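Local coordinates for protein (R)-S-adenosyl-L-methionine hydrolase (Thermus thermophilus, PDB 2CW5) that hydrolyses S-adenosyl-L-methionine to adenosine and L-methionine, working as a homotrimer and lacking chlorinase and fluorinase activity, at residues Y16-E26 against F132-A143; L59-D70 against R85-F96. One frame throughout, in Å; residues are numbered along the deposited sequence.

Contact 1: residues Y16-E26 against F132-A143; sequences YVAVVKAVLAE and FHGRDVFAPAAA
Tyr-16 turns the edge of its ring toward the face of Phe-132, in an offset edge-to-face pair with centroids 5.2 Å apart and planes at 72°. The phenyl tip also reaches the base of the tyrosine, Phe-132 CZ lying 3.6 Å from Tyr-16 CB. In Phe-132, the N-cap residue of its helix, CG anti to the backbone N (chi1 -167°) places the ring against Tyr-16, Val-19 and Val-20. Arg-135 CB sits 3.5 Å above one face of this ring, over its centre. The arginine's aliphatic chain then passes obliquely by Val-19, whose CG1 is 3.6 Å from Arg-135 CD, and crosses Val-23 at about a right angle. A bend at chi3 turns its head back to Asp-136, gripped side-on: NE bonds OD1 from above the carboxylate plane at 3.0 Å, while NH2 uses the syn lone pair of OD2. The remaining NH1 bonds the backbone O of Ser-227 of a neighbouring subunit, a residue that by similarity binds S-adenosyl-L-methionine.

In the N-terminal alpha/beta domain the two helices pack on the same side of the mixed sheet, Val-20 and Phe-138 both touching Leu-66 of its strand 64-68. Their axes approach to 8.8 Å and cross at -43°, the backbones coming closest at Val-20 and Arg-135. Val-20 CG1 and Val-23 CG1 converge on the methyl of Ala-139, the latter at 3.8 Å. Further along, Leu-24 reaches across with CD2, which rests 3.7 Å from Ala-142 CB and lies against the backbone between Ala-139 O and Ala-143 N.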
loop_
_atom_site.group_PDB
_atom_site.type_symbol
_atom_site.label_atom_id
_atom_site.label_comp_id
_atom_site.label_asym_id
_atom_site.label_seq_id
_atom_site.Cartn_x
_atom_site.Cartn_y
_atom_site.Cartn_z
ATOM N N TYR C 16 1.987 -4.895 9.149
ATOM C CA TYR C 16 1.076 -4.587 10.257
ATOM C C TYR C 16 -0.394 -4.500 9.853
ATOM O O TYR C 16 -1.263 -5.050 10.532
ATOM C CB TYR C 16 1.501 -3.293 10.954
ATOM C CG TYR C 16 2.947 -3.292 11.394
ATOM C CD1 TYR C 16 3.539 -4.441 11.919
ATOM C CD2 TYR C 16 3.724 -2.138 11.292
ATOM C CE1 TYR C 16 4.873 -4.445 12.330
ATOM C CE2 TYR C 16 5.058 -2.129 11.701
ATOM C CZ TYR C 16 5.625 -3.284 12.216
ATOM O OH TYR C 16 6.946 -3.280 12.597
ATOM N N VAL C 17 -0.685 -3.823 8.748
ATOM C CA VAL C 17 -2.078 -3.715 8.313
ATOM C C VAL C 17 -2.658 -5.105 8.058
ATOM O O VAL C 17 -3.774 -5.411 8.483
ATOM C CB VAL C 17 -2.211 -2.861 7.017
ATOM C CG1 VAL C 17 -3.636 -2.953 6.469
ATOM C CG2 VAL C 17 -1.869 -1.396 7.318
ATOM N N ALA C 18 -1.889 -5.948 7.374
ATOM C CA ALA C 18 -2.324 -7.300 7.048
ATOM C C ALA C 18 -2.549 -8.160 8.290
ATOM O O ALA C 18 -3.470 -8.972 8.322
ATOM C CB ALA C 18 -1.308 -7.965 6.135
ATOM N N VAL C 19 -1.699 -8.000 9.302
ATOM C CA VAL C 19 -1.841 -8.773 10.531
ATOM C C VAL C 19 -3.155 -8.423 11.232
ATOM O O VAL C 19 -3.852 -9.306 11.739
ATOM C CB VAL C 19 -0.654 -8.530 11.490
ATOM C CG1 VAL C 19 -0.904 -9.230 12.828
ATOM C CG2 VAL C 19 0.627 -9.065 10.864
ATOM N N VAL C 20 -3.497 -7.138 11.254
ATOM C CA VAL C 20 -4.747 -6.715 11.869
ATOM C C VAL C 20 -5.918 -7.323 11.093
ATOM O O VAL C 20 -6.890 -7.804 11.681
ATOM C CB VAL C 20 -4.867 -5.178 11.884
ATOM C CG1 VAL C 20 -6.279 -4.771 12.275
ATOM C CG2 VAL C 20 -3.863 -4.594 12.881
ATOM N N LYS C 21 -5.824 -7.306 9.769
ATOM C CA LYS C 21 -6.874 -7.888 8.941
ATOM C C LYS C 21 -6.968 -9.398 9.193
ATOM O O LYS C 21 -8.055 -9.983 9.155
ATOM C CB LYS C 21 -6.583 -7.619 7.462
ATOM C CG LYS C 21 -6.757 -6.167 7.052
ATOM C CD LYS C 21 -6.468 -5.994 5.566
ATOM C CE LYS C 21 -6.761 -4.585 5.103
ATOM N NZ LYS C 21 -6.416 -4.417 3.664
ATOM N N ALA C 22 -5.822 -10.026 9.447
ATOM C CA ALA C 22 -5.784 -11.463 9.713
ATOM C C ALA C 22 -6.481 -11.767 11.034
ATOM O O ALA C 22 -7.259 -12.714 11.126
ATOM C CB ALA C 22 -4.337 -11.955 9.761
ATOM N N VAL C 23 -6.200 -10.967 12.060
ATOM C CA VAL C 23 -6.836 -11.176 13.357
ATOM C C VAL C 23 -8.339 -10.943 13.223
ATOM O O VAL C 23 -9.136 -11.687 13.789
ATOM C CB VAL C 23 -6.258 -10.231 14.439
ATOM C CG1 VAL C 23 -7.059 -10.360 15.728
ATOM C CG2 VAL C 23 -4.802 -10.585 14.708
ATOM N N LEU C 24 -8.724 -9.920 12.463
ATOM C CA LEU C 24 -10.141 -9.622 12.261
ATOM C C LEU C 24 -10.855 -10.794 11.594
ATOM O O LEU C 24 -12.020 -11.067 11.880
ATOM C CB LEU C 24 -10.317 -8.371 11.392
ATOM C CG LEU C 24 -9.995 -7.004 12.003
ATOM C CD1 LEU C 24 -10.205 -5.919 10.953
ATOM C CD2 LEU C 24 -10.884 -6.753 13.210
ATOM N N ALA C 25 -10.156 -11.481 10.700
ATOM C CA ALA C 25 -10.733 -12.617 9.993
ATOM C C ALA C 25 -10.719 -13.868 10.867
ATOM O O ALA C 25 -11.275 -14.900 10.494
ATOM C CB ALA C 25 -9.968 -12.870 8.700
ATOM N N GLU C 26 -10.077 -13.753 12.028
ATOM C CA GLU C 26 -9.954 -14.832 13.009
ATOM C C GLU C 26 -10.746 -16.099 12.694
ATOM O O GLU C 26 -11.714 -16.396 13.429
ATOM C CB GLU C 26 -10.352 -14.305 14.387
ATOM C CG GLU C 26 -11.743 -13.694 14.438
ATOM C CD GLU C 26 -11.973 -12.883 15.695
ATOM O OE1 GLU C 26 -13.128 -12.475 15.937
ATOM O OE2 GLU C 26 -10.995 -12.646 16.438
ATOM N N PHE C 132 2.312 -3.961 20.139
ATOM C CA PHE C 132 1.510 -3.893 18.919
ATOM C C PHE C 132 0.029 -3.867 19.304
ATOM O O PHE C 132 -0.689 -4.848 19.112
ATOM C CB PHE C 132 1.810 -5.125 18.047
ATOM C CG PHE C 132 1.296 -5.029 16.627
ATOM C CD1 PHE C 132 0.424 -4.012 16.239
ATOM C CD2 PHE C 132 1.679 -5.977 15.682
ATOM C CE1 PHE C 132 -0.060 -3.940 14.929
ATOM C CE2 PHE C 132 1.204 -5.920 14.374
ATOM C CZ PHE C 132 0.329 -4.895 13.996
ATOM N N HIS C 133 -0.428 -2.740 19.847
ATOM C CA HIS C 133 -1.819 -2.620 20.275
ATOM C C HIS C 133 -2.848 -2.877 19.176
ATOM O O HIS C 133 -3.921 -3.407 19.447
ATOM C CB HIS C 133 -2.069 -1.240 20.895
ATOM C CG HIS C 133 -1.327 -1.012 22.175
ATOM N ND1 HIS C 133 -0.235 -0.174 22.266
ATOM C CD2 HIS C 133 -1.506 -1.530 23.413
ATOM C CE1 HIS C 133 0.223 -0.184 23.505
ATOM N NE2 HIS C 133 -0.530 -1.000 24.221
ATOM N N GLY C 134 -2.526 -2.503 17.941
ATOM C CA GLY C 134 -3.467 -2.717 16.854
ATOM C C GLY C 134 -3.842 -4.181 16.734
ATOM O O GLY C 134 -5.008 -4.542 16.530
ATOM N N ARG C 135 -2.832 -5.028 16.885
ATOM C CA ARG C 135 -2.993 -6.472 16.795
ATOM C C ARG C 135 -3.605 -7.107 18.041
ATOM O O ARG C 135 -4.559 -7.881 17.954
ATOM C CB ARG C 135 -1.625 -7.121 16.553
ATOM C CG ARG C 135 -1.652 -8.640 16.434
ATOM C CD ARG C 135 -0.234 -9.198 16.387
ATOM N NE ARG C 135 0.408 -9.180 17.703
ATOM C CZ ARG C 135 1.722 -9.248 17.900
ATOM N NH1 ARG C 135 2.553 -9.330 16.869
ATOM N NH2 ARG C 135 2.205 -9.243 19.133
ATOM N N ASP C 136 -3.045 -6.777 19.201
ATOM C CA ASP C 136 -3.485 -7.382 20.448
ATOM C C ASP C 136 -4.654 -6.766 21.211
ATOM O O ASP C 136 -5.244 -7.440 22.050
ATOM C CB ASP C 136 -2.280 -7.531 21.383
ATOM C CG ASP C 136 -1.140 -8.300 20.737
ATOM O OD1 ASP C 136 -1.412 -9.323 20.077
ATOM O OD2 ASP C 136 0.027 -7.889 20.889
ATOM N N VAL C 137 -4.994 -5.510 20.923
ATOM C CA VAL C 137 -6.101 -4.846 21.611
ATOM C C VAL C 137 -7.213 -4.335 20.689
ATOM O O VAL C 137 -8.380 -4.705 20.842
ATOM C CB VAL C 137 -5.583 -3.648 22.465
ATOM C CG1 VAL C 137 -6.763 -2.921 23.126
ATOM C CG2 VAL C 137 -4.616 -4.150 23.535
ATOM N N PHE C 138 -6.860 -3.490 19.725
ATOM C CA PHE C 138 -7.866 -2.926 18.827
ATOM C C PHE C 138 -8.538 -3.915 17.867
ATOM O O PHE C 138 -9.762 -3.892 17.714
ATOM C CB PHE C 138 -7.262 -1.753 18.051
ATOM C CG PHE C 138 -6.823 -0.614 18.932
ATOM C CD1 PHE C 138 -7.739 0.040 19.756
ATOM C CD2 PHE C 138 -5.492 -0.206 18.956
ATOM C CE1 PHE C 138 -7.331 1.087 20.594
ATOM C CE2 PHE C 138 -5.074 0.839 19.787
ATOM C CZ PHE C 138 -6.000 1.486 20.609
ATOM N N ALA C 139 -7.756 -4.786 17.232
ATOM C CA ALA C 139 -8.322 -5.756 16.292
ATOM C C ALA C 139 -9.364 -6.669 16.938
ATOM O O ALA C 139 -10.457 -6.855 16.394
ATOM C CB ALA C 139 -7.211 -6.597 15.652
ATOM N N PRO C 140 -9.040 -7.264 18.100
ATOM C CA PRO C 140 -10.028 -8.141 18.734
ATOM C C PRO C 140 -11.293 -7.384 19.142
ATOM O O PRO C 140 -12.394 -7.935 19.118
ATOM C CB PRO C 140 -9.266 -8.723 19.928
ATOM C CG PRO C 140 -8.231 -7.672 20.234
ATOM C CD PRO C 140 -7.776 -7.253 18.859
ATOM N N ALA C 141 -11.126 -6.115 19.493
ATOM C CA ALA C 141 -12.248 -5.274 19.895
ATOM C C ALA C 141 -13.145 -5.009 18.688
ATOM O O ALA C 141 -14.375 -5.110 18.765
ATOM C CB ALA C 141 -11.727 -3.959 20.465
ATOM N N ALA C 142 -12.516 -4.680 17.565
ATOM C CA ALA C 142 -13.243 -4.404 16.333
ATOM C C ALA C 142 -14.007 -5.639 15.858
ATOM O O ALA C 142 -15.151 -5.536 15.424
ATOM C CB ALA C 142 -12.278 -3.940 15.259
ATOM N N ALA C 143 -13.374 -6.806 15.936
ATOM C CA ALA C 143 -14.025 -8.041 15.509
ATOM C C ALA C 143 -15.253 -8.288 16.390
ATOM O O ALA C 143 -16.336 -8.629 15.901
ATOM C CB ALA C 143 -13.051 -9.209 15.617
#

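Contact 2: residues L59-D70 against R85-F96; sequences LPEGAVVLAVVD and RWTYVGPDNGLF
Strands 64-68 and 87-89 run parallel, crossing at -21°, with Val-64, Val-65 and Leu-66 in register with Thr-87, Tyr-88 and Val-89. They are neighbours in the mixed sheet of the N-terminal alpha/beta domain, the ladder alternating from Thr-87 N to Ala-63 O through to Ala-67 N to Val-89 O. On one face, Leu-66 CD1 packs 3.8 Å from Val-89 CG1, beneath helix 133-147. On the other, Val-65 and Tyr-88 lie side by side, while Tyr-88 OH bonds Asp-103. Phe-96 folds back over this face, its ring centred against Tyr-88 CB, and Ala-67 CB meets both Phe-96 CZ and Leu-95 CD2, the latter at 3.5 Å.

At the strand entrance Trp-86 edges into the type II turn of Pro-60 to Ala-63: NE1 bonds Leu-59 O at 3.0 Å, the oxygen close to the indole plane but the nitrogen 62° out of the carbonyl plane. A leucine in its place would probably leave Leu-59 O without this donor and open a gap beside the turn. Glu-61 OE1 meets the guanidinium edge of Arg-85 in a salt bridge, 3.3 Å from NE. At the far end Asn-93 holds the backbone just before Asp-70, which by similarity binds adenosine and matters for activity. With CG between backbone N and carbonyl carbon (chi1 59°), its OD1 closes an Asx turn to Leu-95 N, and ND2 bonds Val-69 O, in the amide plane, at 3.0 Å.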
loop_
_atom_site.group_PDB
_atom_site.type_symbol
_atom_site.label_atom_id
_atom_site.label_comp_id
_atom_site.label_asym_id
_atom_site.label_seq_id
_atom_site.Cartn_x
_atom_site.Cartn_y
_atom_site.Cartn_z
ATOM N N LEU C 59 -20.059 6.377 4.882
ATOM C CA LEU C 59 -20.003 5.001 5.355
ATOM C C LEU C 59 -21.322 4.514 5.943
ATOM O O LEU C 59 -22.058 5.275 6.566
ATOM C CB LEU C 59 -18.899 4.837 6.408
ATOM C CG LEU C 59 -17.508 5.374 6.056
ATOM C CD1 LEU C 59 -16.533 4.970 7.152
ATOM C CD2 LEU C 59 -17.051 4.844 4.714
ATOM N N PRO C 60 -21.627 3.224 5.751
ATOM C CA PRO C 60 -22.854 2.609 6.256
ATOM C C PRO C 60 -23.039 2.860 7.747
ATOM O O PRO C 60 -22.082 2.810 8.520
ATOM C CB PRO C 60 -22.645 1.130 5.950
ATOM C CG PRO C 60 -21.836 1.161 4.706
ATOM C CD PRO C 60 -20.827 2.244 4.995
ATOM N N GLU C 61 -24.279 3.129 8.138
ATOM C CA GLU C 61 -24.622 3.379 9.531
ATOM C C GLU C 61 -24.205 2.169 10.364
ATOM O O GLU C 61 -24.337 1.031 9.919
ATOM C CB GLU C 61 -26.134 3.571 9.656
ATOM C CG GLU C 61 -26.568 4.569 10.708
ATOM C CD GLU C 61 -26.385 6.000 10.247
ATOM O OE1 GLU C 61 -26.814 6.921 10.973
ATOM O OE2 GLU C 61 -25.811 6.204 9.155
ATOM N N GLY C 62 -23.706 2.408 11.572
ATOM C CA GLY C 62 -23.305 1.300 12.418
ATOM C C GLY C 62 -22.000 0.622 12.031
ATOM O O GLY C 62 -21.614 -0.380 12.635
ATOM N N ALA C 63 -21.313 1.144 11.025
ATOM C CA ALA C 63 -20.042 0.552 10.626
ATOM C C ALA C 63 -19.046 0.731 11.775
ATOM O O ALA C 63 -19.174 1.659 12.580
ATOM C CB ALA C 63 -19.515 1.236 9.374
ATOM N N VAL C 64 -18.066 -0.161 11.852
ATOM C CA VAL C 64 -17.037 -0.092 12.882
ATOM C C VAL C 64 -15.820 0.605 12.286
ATOM O O VAL C 64 -15.201 0.089 11.354
ATOM C CB VAL C 64 -16.614 -1.504 13.352
ATOM C CG1 VAL C 64 -15.420 -1.410 14.303
ATOM C CG2 VAL C 64 -17.782 -2.201 14.023
ATOM N N VAL C 65 -15.484 1.774 12.816
ATOM C CA VAL C 65 -14.340 2.533 12.331
ATOM C C VAL C 65 -13.139 2.266 13.227
ATOM O O VAL C 65 -13.066 2.768 14.352
ATOM C CB VAL C 65 -14.624 4.054 12.332
ATOM C CG1 VAL C 65 -13.431 4.810 11.740
ATOM C CG2 VAL C 65 -15.890 4.349 11.544
ATOM N N LEU C 66 -12.223 1.445 12.723
ATOM C CA LEU C 66 -11.004 1.086 13.427
ATOM C C LEU C 66 -9.908 2.027 12.942
ATOM O O LEU C 66 -9.560 2.033 11.761
ATOM C CB LEU C 66 -10.635 -0.369 13.112
ATOM C CG LEU C 66 -9.287 -0.902 13.607
ATOM C CD1 LEU C 66 -9.214 -0.786 15.118
ATOM C CD2 LEU C 66 -9.125 -2.354 13.177
ATOM N N ALA C 67 -9.376 2.837 13.848
ATOM C CA ALA C 67 -8.334 3.783 13.471
ATOM C C ALA C 67 -7.196 3.724 14.471
ATOM O O ALA C 67 -7.386 4.003 15.654
ATOM C CB ALA C 67 -8.908 5.195 13.402
ATOM N N VAL C 68 -6.010 3.355 13.995
ATOM C CA VAL C 68 -4.851 3.241 14.873
ATOM C C VAL C 68 -3.717 4.173 14.467
ATOM O O VAL C 68 -3.021 3.926 13.478
ATOM C CB VAL C 68 -4.318 1.795 14.897
ATOM C CG1 VAL C 68 -3.150 1.687 15.882
ATOM C CG2 VAL C 68 -5.434 0.834 15.287
ATOM N N VAL C 69 -3.552 5.247 15.237
ATOM C CA VAL C 69 -2.505 6.248 15.017
ATOM C C VAL C 69 -2.117 6.812 16.385
ATOM O O VAL C 69 -2.976 7.291 17.120
ATOM C CB VAL C 69 -3.001 7.435 14.146
ATOM C CG1 VAL C 69 -1.869 8.441 13.946
ATOM C CG2 VAL C 69 -3.512 6.934 12.796
ATOM N N ASP C 70 -0.833 6.762 16.730
ATOM C CA ASP C 70 -0.387 7.283 18.025
ATOM C C ASP C 70 0.819 8.198 17.886
ATOM O O ASP C 70 0.756 9.352 18.371
ATOM C CB ASP C 70 -0.035 6.139 18.974
ATOM C CG ASP C 70 -1.215 5.242 19.269
ATOM O OD1 ASP C 70 -1.753 4.640 18.315
ATOM O OD2 ASP C 70 -1.604 5.138 20.452
ATOM N N ARG C 85 -23.732 6.886 15.950
ATOM C CA ARG C 85 -24.413 6.342 14.779
ATOM C C ARG C 85 -23.437 5.353 14.150
ATOM O O ARG C 85 -23.833 4.379 13.508
ATOM C CB ARG C 85 -24.754 7.442 13.762
ATOM C CG ARG C 85 -25.725 8.492 14.264
ATOM C CD ARG C 85 -26.539 9.092 13.119
ATOM N NE ARG C 85 -25.722 9.790 12.129
ATOM C CZ ARG C 85 -25.149 10.975 12.323
ATOM N NH1 ARG C 85 -25.295 11.614 13.478
ATOM N NH2 ARG C 85 -24.432 11.529 11.355
ATOM N N TRP C 86 -22.151 5.636 14.319
ATOM C CA TRP C 86 -21.090 4.761 13.832
ATOM C C TRP C 86 -20.336 4.349 15.091
ATOM O O TRP C 86 -20.493 4.974 16.137
ATOM C CB TRP C 86 -20.149 5.503 12.877
ATOM C CG TRP C 86 -20.773 5.819 11.548
ATOM C CD1 TRP C 86 -20.953 4.961 10.499
ATOM C CD2 TRP C 86 -21.336 7.070 11.143
ATOM N NE1 TRP C 86 -21.594 5.603 9.463
ATOM C CE2 TRP C 86 -21.842 6.898 9.834
ATOM C CE3 TRP C 86 -21.464 8.322 11.760
ATOM C CZ2 TRP C 86 -22.469 7.935 9.129
ATOM C CZ3 TRP C 86 -22.088 9.352 11.060
ATOM C CH2 TRP C 86 -22.583 9.150 9.756
ATOM N N THR C 87 -19.537 3.297 14.996
ATOM C CA THR C 87 -18.780 2.821 16.144
ATOM C C THR C 87 -17.309 3.103 15.898
ATOM O O THR C 87 -16.813 2.933 14.784
ATOM C CB THR C 87 -19.026 1.321 16.355
ATOM O OG1 THR C 87 -20.410 1.124 16.678
ATOM C CG2 THR C 87 -18.151 0.772 17.491
ATOM N N TYR C 88 -16.613 3.542 16.939
ATOM C CA TYR C 88 -15.205 3.890 16.807
ATOM C C TYR C 88 -14.331 3.055 17.722
ATOM O O TYR C 88 -14.684 2.811 18.874
ATOM C CB TYR C 88 -15.021 5.376 17.129
ATOM C CG TYR C 88 -15.966 6.270 16.357
ATOM C CD1 TYR C 88 -15.674 6.663 15.055
ATOM C CD2 TYR C 88 -17.184 6.671 16.910
ATOM C CE1 TYR C 88 -16.573 7.431 14.313
ATOM C CE2 TYR C 88 -18.092 7.433 16.181
ATOM C CZ TYR C 88 -17.782 7.808 14.880
ATOM O OH TYR C 88 -18.692 8.528 14.135
ATOM N N VAL C 89 -13.195 2.613 17.196
ATOM C CA VAL C 89 -12.253 1.809 17.964
ATOM C C VAL C 89 -10.856 2.343 17.698
ATOM O O VAL C 89 -10.386 2.346 16.563
ATOM C CB VAL C 89 -12.315 0.326 17.555
ATOM C CG1 VAL C 89 -11.262 -0.480 18.324
ATOM C CG2 VAL C 89 -13.705 -0.220 17.813
ATOM N N GLY C 90 -10.198 2.813 18.750
ATOM C CA GLY C 90 -8.866 3.348 18.586
ATOM C C GLY C 90 -8.386 4.023 19.854
ATOM O O GLY C 90 -9.055 3.952 20.884
ATOM N N PRO C 91 -7.218 4.677 19.807
ATOM C CA PRO C 91 -6.629 5.376 20.953
ATOM C C PRO C 91 -7.407 6.620 21.363
ATOM O O PRO C 91 -7.933 7.349 20.522
ATOM C CB PRO C 91 -5.226 5.710 20.464
ATOM C CG PRO C 91 -5.452 5.942 18.992
ATOM C CD PRO C 91 -6.338 4.771 18.631
ATOM N N ASP C 92 -7.487 6.841 22.669
ATOM C CA ASP C 92 -8.187 7.993 23.218
ATOM C C ASP C 92 -7.197 9.153 23.242
ATOM O O ASP C 92 -6.740 9.585 24.305
ATOM C CB ASP C 92 -8.683 7.667 24.632
ATOM C CG ASP C 92 -9.578 8.749 25.212
ATOM O OD1 ASP C 92 -10.188 9.517 24.439
ATOM O OD2 ASP C 92 -9.687 8.815 26.455
ATOM N N ASN C 93 -6.858 9.644 22.054
ATOM C CA ASN C 93 -5.910 10.735 21.925
ATOM C C ASN C 93 -6.420 11.867 21.038
ATOM O O ASN C 93 -5.637 12.696 20.569
ATOM C CB ASN C 93 -4.574 10.209 21.380
ATOM C CG ASN C 93 -4.714 9.531 20.025
ATOM O OD1 ASN C 93 -5.766 9.599 19.380
ATOM N ND2 ASN C 93 -3.638 8.876 19.580
ATOM N N GLY C 94 -7.727 11.895 20.799
ATOM C CA GLY C 94 -8.299 12.957 19.990
ATOM C C GLY C 94 -8.380 12.665 18.503
ATOM O O GLY C 94 -8.865 13.493 17.732
ATOM N N LEU C 95 -7.894 11.496 18.105
ATOM C CA LEU C 95 -7.922 11.070 16.712
ATOM C C LEU C 95 -9.321 11.222 16.092
ATOM O O LEU C 95 -9.462 11.633 14.936
ATOM C CB LEU C 95 -7.484 9.603 16.630
ATOM C CG LEU C 95 -7.664 8.829 15.319
ATOM C CD1 LEU C 95 -6.928 9.535 14.199
ATOM C CD2 LEU C 95 -7.133 7.412 15.489
ATOM N N PHE C 96 -10.347 10.891 16.870
ATOM C CA PHE C 96 -11.735 10.948 16.403
ATOM C C PHE C 96 -12.459 12.294 16.588
ATOM O O PHE C 96 -13.664 12.371 16.373
ATOM C CB PHE C 96 -12.551 9.857 17.110
ATOM C CG PHE C 96 -12.116 8.447 16.787
ATOM C CD1 PHE C 96 -12.326 7.910 15.523
ATOM C CD2 PHE C 96 -11.520 7.649 17.761
ATOM C CE1 PHE C 96 -11.951 6.593 15.225
ATOM C CE2 PHE C 96 -11.139 6.329 17.480
ATOM C CZ PHE C 96 -11.358 5.801 16.205
#

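Contact 1 joins two helices on one face of the sheet to which contact 2 belongs; the centres of the two contacts are about 14 Å apart. Phe-138 makes several of the links between them: its CB lies 3.7 Å from Leu-66 CD1, and its ring reaches the chain corner after strand 87-89, with Phe-138 CZ 3.5 Å from Pro-91 N. Both contacts lead to the probable active site. His-133 begins the second helix of contact 1 and Asp-70 lies two residues past strand 64-68 of contact 2. The side chain of Asp-70 is about 6 Å from that of His-133, and both are considered important for activity by similarity to relatives. Asp-9, which like Asp-70 probably binds adenosine, has its side chain about 4 Å from that of Val-69 and about 8 Å from that of Tyr-16.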